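Local structure of mandalate racemase/muconate lactonizing enzyme (Unidentified, 4E4U) at residues Met1-Leu6 / Val26-Asp31; His68-Leu73 / Ala100-Ile105. The protein probably catalyses a racemisation, lactonisation or related reaction of a carboxylate substrate, as a putative member of the mandelate racemase/muconate lactonizing enzyme group of the enolase superfamily. All coordinates share one frame; numbering follows the deposited sequence.

Contact 1. Residues Met1-Leu6 / Val26-Asp31; sequences MKIVSL and VKLKTD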
loop_
_atom_site.group_PDB
_atom_site.type_symbol
_atom_site.label_atom_id
_atom_site.label_comp_id
_atom_site.label_asym_id
_atom_site.label_seq_id
_atom_site.Cartn_x
_atom_site.Cartn_y
_atom_site.Cartn_z
ATOM N N MET A 1 46.597 -1.176 23.161
ATOM C CA MET A 1 46.475 -2.514 22.604
ATOM C C MET A 1 46.184 -2.486 21.114
ATOM O O MET A 1 45.256 -1.808 20.683
ATOM C CB MET A 1 45.318 -3.234 23.258
ATOM C CG MET A 1 45.143 -4.585 22.667
ATOM S SD MET A 1 46.525 -5.491 23.280
ATOM C CE MET A 1 45.583 -6.780 24.091
ATOM N N LYS A 2 46.942 -3.248 20.329
ATOM C CA LYS A 2 46.687 -3.294 18.894
ATOM C C LYS A 2 47.015 -4.642 18.254
ATOM O O LYS A 2 47.849 -5.393 18.753
ATOM C CB LYS A 2 47.447 -2.175 18.178
ATOM C CG LYS A 2 48.939 -2.400 18.085
ATOM C CD LYS A 2 49.638 -1.186 17.483
ATOM C CE LYS A 2 51.133 -1.433 17.307
ATOM N NZ LYS A 2 51.796 -0.355 16.524
ATOM N N ILE A 3 46.347 -4.939 17.142
ATOM C CA ILE A 3 46.603 -6.169 16.399
ATOM C C ILE A 3 47.859 -5.991 15.566
ATOM O O ILE A 3 47.964 -5.034 14.795
ATOM C CB ILE A 3 45.442 -6.504 15.447
ATOM C CG1 ILE A 3 44.129 -6.646 16.218
ATOM C CG2 ILE A 3 45.752 -7.771 14.659
ATOM C CD1 ILE A 3 44.144 -7.758 17.248
ATOM N N VAL A 4 48.815 -6.903 15.708
ATOM C CA VAL A 4 50.077 -6.751 14.990
ATOM C C VAL A 4 50.355 -7.856 13.976
ATOM O O VAL A 4 51.244 -7.711 13.136
ATOM C CB VAL A 4 51.285 -6.611 15.950
ATOM C CG1 VAL A 4 51.140 -5.366 16.810
ATOM C CG2 VAL A 4 51.445 -7.861 16.821
ATOM N N SER A 5 49.608 -8.954 14.039
ATOM C CA SER A 5 49.867 -10.056 13.115
ATOM C C SER A 5 48.668 -10.963 12.881
ATOM O O SER A 5 47.758 -11.047 13.710
ATOM C CB SER A 5 51.056 -10.894 13.587
ATOM O OG SER A 5 50.753 -11.564 14.792
ATOM N N LEU A 6 48.710 -11.646 11.741
ATOM C CA LEU A 6 47.676 -12.566 11.303
ATOM C C LEU A 6 48.321 -13.848 10.796
ATOM O O LEU A 6 49.351 -13.805 10.118
ATOM C CB LEU A 6 46.893 -11.941 10.146
ATOM C CG LEU A 6 46.175 -12.934 9.223
ATOM C CD1 LEU A 6 44.924 -13.445 9.889
ATOM C CD2 LEU A 6 45.874 -12.327 7.858
ATOM N N VAL A 26 41.406 -17.864 11.048
ATOM C CA VAL A 26 42.390 -16.799 11.190
ATOM C C VAL A 26 42.799 -16.672 12.653
ATOM O O VAL A 26 41.967 -16.816 13.559
ATOM C CB VAL A 26 41.850 -15.449 10.661
ATOM C CG1 VAL A 26 41.704 -15.497 9.144
ATOM C CG2 VAL A 26 40.521 -15.089 11.329
ATOM N N LYS A 27 44.089 -16.441 12.881
ATOM C CA LYS A 27 44.608 -16.207 14.225
ATOM C C LYS A 27 45.258 -14.833 14.284
ATOM O O LYS A 27 46.134 -14.517 13.479
ATOM C CB LYS A 27 45.601 -17.302 14.630
ATOM C CG LYS A 27 44.943 -18.647 14.906
ATOM C CD LYS A 27 45.961 -19.722 15.304
ATOM C CE LYS A 27 46.641 -19.411 16.633
ATOM N NZ LYS A 27 47.635 -20.442 17.019
ATOM N N LEU A 28 44.801 -14.008 15.224
ATOM C CA LEU A 28 45.347 -12.670 15.415
ATOM C C LEU A 28 46.159 -12.616 16.688
ATOM O O LEU A 28 45.823 -13.273 17.676
ATOM C CB LEU A 28 44.219 -11.648 15.531
ATOM C CG LEU A 28 43.221 -11.591 14.381
ATOM C CD1 LEU A 28 42.193 -10.502 14.643
ATOM C CD2 LEU A 28 43.957 -11.347 13.072
ATOM N N LYS A 29 47.226 -11.827 16.682
ATOM C CA LYS A 29 47.972 -11.590 17.908
ATOM C C LYS A 29 48.108 -10.092 18.141
ATOM O O LYS A 29 48.250 -9.311 17.191
ATOM C CB LYS A 29 49.348 -12.263 17.867
ATOM C CG LYS A 29 49.936 -12.532 19.250
ATOM C CD LYS A 29 51.155 -13.442 19.184
ATOM C CE LYS A 29 51.458 -14.054 20.551
ATOM N NZ LYS A 29 52.868 -13.826 20.970
ATOM N N THR A 30 48.035 -9.695 19.407
ATOM C CA THR A 30 48.205 -8.299 19.783
ATOM C C THR A 30 49.652 -8.001 20.153
ATOM O O THR A 30 50.465 -8.919 20.333
ATOM C CB THR A 30 47.340 -7.929 20.986
ATOM O OG1 THR A 30 47.805 -8.640 22.141
ATOM C CG2 THR A 30 45.872 -8.258 20.726
ATOM N N ASP A 31 49.961 -6.713 20.293
ATOM C CA ASP A 31 51.294 -6.272 20.667
ATOM C C ASP A 31 51.688 -6.719 22.072
ATOM O O ASP A 31 52.873 -6.823 22.374
ATOM C CB ASP A 31 51.434 -4.750 20.510
ATOM C CG ASP A 31 50.359 -3.961 21.257
ATOM O OD1 ASP A 31 49.311 -4.525 21.660
ATOM O OD2 ASP A 31 50.562 -2.738 21.414
HETATM O O HOH W 1 48.891 -0.653 21.822
#

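Contact 2. Residues His68-Leu73 / Ala100-Ile105; sequences HHVERL and ACWDII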
loop_
_atom_site.group_PDB
_atom_site.type_symbol
_atom_site.label_atom_id
_atom_site.label_comp_id
_atom_site.label_asym_id
_atom_site.label_seq_id
_atom_site.Cartn_x
_atom_site.Cartn_y
_atom_site.Cartn_z
ATOM N N HIS A 68 39.319 -3.617 20.034
ATOM C CA HIS A 68 38.023 -3.177 20.550
ATOM C C HIS A 68 37.186 -2.422 19.522
ATOM O O HIS A 68 35.980 -2.262 19.695
ATOM C CB HIS A 68 38.194 -2.308 21.798
ATOM C CG HIS A 68 38.733 -3.051 22.976
ATOM N ND1 HIS A 68 40.081 -3.251 23.175
ATOM C CD2 HIS A 68 38.104 -3.655 24.015
ATOM C CE1 HIS A 68 40.261 -3.948 24.286
ATOM N NE2 HIS A 68 39.077 -4.203 24.812
ATOM N N HIS A 69 37.821 -1.958 18.452
ATOM C CA HIS A 69 37.158 -1.051 17.526
ATOM C C HIS A 69 36.454 -1.800 16.397
ATOM O O HIS A 69 36.797 -1.664 15.218
ATOM C CB HIS A 69 38.154 0.001 17.030
ATOM C CG HIS A 69 38.694 0.854 18.135
ATOM N ND1 HIS A 69 39.696 1.775 17.951
ATOM C CD2 HIS A 69 38.374 0.893 19.452
ATOM C CE1 HIS A 69 39.967 2.362 19.104
ATOM N NE2 HIS A 69 39.179 1.845 20.033
ATOM N N VAL A 70 35.442 -2.573 16.778
ATOM C CA VAL A 70 34.764 -3.466 15.850
ATOM C C VAL A 70 33.781 -2.737 14.926
ATOM O O VAL A 70 33.559 -3.183 13.801
ATOM C CB VAL A 70 34.086 -4.662 16.583
ATOM C CG1 VAL A 70 35.148 -5.567 17.227
ATOM C CG2 VAL A 70 33.080 -4.183 17.624
ATOM N N GLU A 71 33.184 -1.638 15.389
ATOM C CA GLU A 71 32.402 -0.781 14.490
ATOM C C GLU A 71 33.302 -0.249 13.384
ATOM O O GLU A 71 32.949 -0.287 12.204
ATOM C CB GLU A 71 31.790 0.411 15.231
ATOM C CG GLU A 71 30.620 0.073 16.140
ATOM C CD GLU A 71 29.285 0.026 15.418
ATOM O OE1 GLU A 71 29.240 0.264 14.188
ATOM O OE2 GLU A 71 28.261 -0.226 16.091
ATOM N N ARG A 72 34.466 0.261 13.777
ATOM C CA ARG A 72 35.438 0.786 12.827
ATOM C C ARG A 72 35.819 -0.288 11.817
ATOM O O ARG A 72 35.801 -0.051 10.602
ATOM C CB ARG A 72 36.683 1.263 13.579
ATOM C CG ARG A 72 37.804 1.799 12.699
ATOM C CD ARG A 72 39.179 1.508 13.337
ATOM N NE ARG A 72 39.447 0.069 13.309
ATOM C CZ ARG A 72 39.893 -0.583 12.239
ATOM N NH1 ARG A 72 40.162 0.076 11.115
ATOM N NH2 ARG A 72 40.085 -1.893 12.296
ATOM N N LEU A 73 36.185 -1.463 12.316
ATOM C CA LEU A 73 36.566 -2.562 11.437
ATOM C C LEU A 73 35.476 -2.887 10.423
ATOM O O LEU A 73 35.742 -2.991 9.218
ATOM C CB LEU A 73 36.912 -3.802 12.257
ATOM C CG LEU A 73 37.177 -5.089 11.476
ATOM C CD1 LEU A 73 38.304 -4.905 10.454
ATOM C CD2 LEU A 73 37.479 -6.226 12.445
ATOM N N ALA A 100 37.562 -12.841 15.943
ATOM C CA ALA A 100 38.879 -13.000 16.565
ATOM C C ALA A 100 39.183 -11.797 17.457
ATOM O O ALA A 100 39.756 -11.946 18.531
ATOM C CB ALA A 100 39.961 -13.186 15.517
ATOM N N CYS A 101 38.775 -10.608 17.021
ATOM C CA CYS A 101 38.882 -9.425 17.875
ATOM C C CYS A 101 38.054 -9.584 19.148
ATOM O O CYS A 101 38.532 -9.260 20.231
ATOM C CB CYS A 101 38.482 -8.146 17.123
ATOM S SG CYS A 101 39.678 -7.637 15.868
ATOM N N TRP A 102 36.826 -10.088 19.032
ATOM C CA TRP A 102 36.014 -10.338 20.227
ATOM C C TRP A 102 36.659 -11.356 21.167
ATOM O O TRP A 102 36.583 -11.214 22.388
ATOM C CB TRP A 102 34.585 -10.764 19.867
ATOM C CG TRP A 102 33.696 -9.593 19.545
ATOM C CD1 TRP A 102 33.270 -9.200 18.311
ATOM C CD2 TRP A 102 33.164 -8.648 20.478
ATOM N NE1 TRP A 102 32.481 -8.076 18.418
ATOM C CE2 TRP A 102 32.400 -7.710 19.743
ATOM C CE3 TRP A 102 33.233 -8.498 21.869
ATOM C CZ2 TRP A 102 31.724 -6.651 20.349
ATOM C CZ3 TRP A 102 32.567 -7.445 22.470
ATOM C CH2 TRP A 102 31.822 -6.537 21.712
ATOM N N ASP A 103 37.277 -12.386 20.598
ATOM C CA ASP A 103 38.007 -13.373 21.386
ATOM C C ASP A 103 39.048 -12.645 22.249
ATOM O O ASP A 103 39.160 -12.898 23.455
ATOM C CB ASP A 103 38.673 -14.378 20.437
ATOM C CG ASP A 103 39.090 -15.668 21.123
ATOM O OD1 ASP A 103 38.542 -16.023 22.193
ATOM O OD2 ASP A 103 39.977 -16.351 20.568
ATOM N N ILE A 104 39.798 -11.736 21.630
ATOM C CA ILE A 104 40.780 -10.910 22.335
ATOM C C ILE A 104 40.154 -9.960 23.367
ATOM O O ILE A 104 40.641 -9.855 24.493
ATOM C CB ILE A 104 41.654 -10.140 21.317
ATOM C CG1 ILE A 104 42.593 -11.117 20.612
ATOM C CG2 ILE A 104 42.438 -9.017 21.989
ATOM C CD1 ILE A 104 43.143 -10.589 19.318
ATOM N N ILE A 105 39.066 -9.293 22.993
ATOM C CA ILE A 105 38.359 -8.404 23.913
ATOM C C ILE A 105 37.942 -9.170 25.176
ATOM O O ILE A 105 38.164 -8.703 26.298
ATOM C CB ILE A 105 37.108 -7.771 23.236
ATOM C CG1 ILE A 105 37.505 -6.856 22.069
ATOM C CG2 ILE A 105 36.262 -7.006 24.248
ATOM C CD1 ILE A 105 36.305 -6.379 21.249
HETATM O O HOH W 2 38.381 -5.894 26.986
#

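Contact 1. Residues Met1-Leu6 / Val26-Asp31
Lys2 and Asp31 grip each other where the two antiparallel strands run out. Asp31 N gives a bond to Lys2 O of 2.9 Å, and Lys2 N returns one of 3.0 Å to Asp31 OD1, meeting the carboxylate from above its plane. A chi1 of 54° sets Asp31 CG between its own N and carbonyl carbon and brings OD1 in line with the Lys2 N-H. A water joins Asp31 OD2 to Met1 N, as would suit an amino terminus that is probably charged. Met1 bends at chi2, and its flexible thioether puts SD 3.4 Å from Thr30 CB.

Further in, Val4 N and Ser5 N both face Lys29 O, the first at 2.9 Å and nearly straight (170°), the second long and weak: a classic beta bulge. Beyond it Lys29 N bonds to Ser5 O at 3.1 Å. Ser5 and Lys29, polar residues, suit the more exposed face. Apolar chains meet the helix side: Leu6 CD1 lies 3.9 Å from Leu28 CD2 and 3.7 Å from Val26 CB, and Ile3 CD1 3.9 Å from Thr30 CG2.

Thr30 OG1 is held by Asp32 and Ile34 in the following turn. The hairpin belongs to the antiparallel three-stranded sheet of the superfamily's alpha+beta capping domain: strand 35-40 pairs with the far side of 22-30, while Leu6 packs on helix 47-61 and Leu28 on helix 88-109.

Contact 2. Residues His68-Leu73 / Ala100-Ile105
Val70, His68 and Ile105 carry most of this buried contact, each losing a similar area to the other segment. Ile105 lays its CG1 over one face of the His68 imidazole, 4.1 Å from the ring centroid in a CH-pi contact, and Ile105 CD1 reaches 3.7 Å from His68 CA. A chi1 of -64° sets Ile105 CG1 beside its own N and CG2 anti to it, which lets both branches reach the ring: Ile105 CG2 comes 3.8 Å from His68 CD2. At the ring edge a water, in the imidazole plane, links His68 NE2 to Ile105 O.

Val70 is directed toward helix 88-109, and both its methyls come at the Trp102 indole from one side. Val70 CG1 lies 3.9 Å from Trp102 NE1, off-centre to the five-membered ring, and Val70 CG2 3.9 Å from Trp102 CZ2. One turn on, Leu73 CD2 touches the small Cys101 SG at 4.3 Å.

His69 is the N-cap of helix 70-79. The first turn of that helix packs against the C-terminal half of helix 88-109 within the capping domain, and Leu289 and Leu290 of helix 289-301, from the barrel domain, cover Trp102 and Val70. A second subunit packs its Lys111 on His68 and its Leu116 on Trp102.

In the fold
Helix 88-109 is the element that brings the two contacts together: it offers Cys101 to both Leu28 of contact 1 and Val70 and Leu73 of contact 2, and Ile104 packs on Ile3 and Thr30. Their centres lie 11 Å apart within the N-terminal part of the chain. Contact 1 is partly buried, a strand pairing held by backbone bonds, with polar chains on one face and where the strands begin and end. Contact 2 is wholly buried and joins helices mainly through apolar and CH-pi packing. Contact 2 also lies near a subunit interface, whereas no other chain of the assembly touches contact 1.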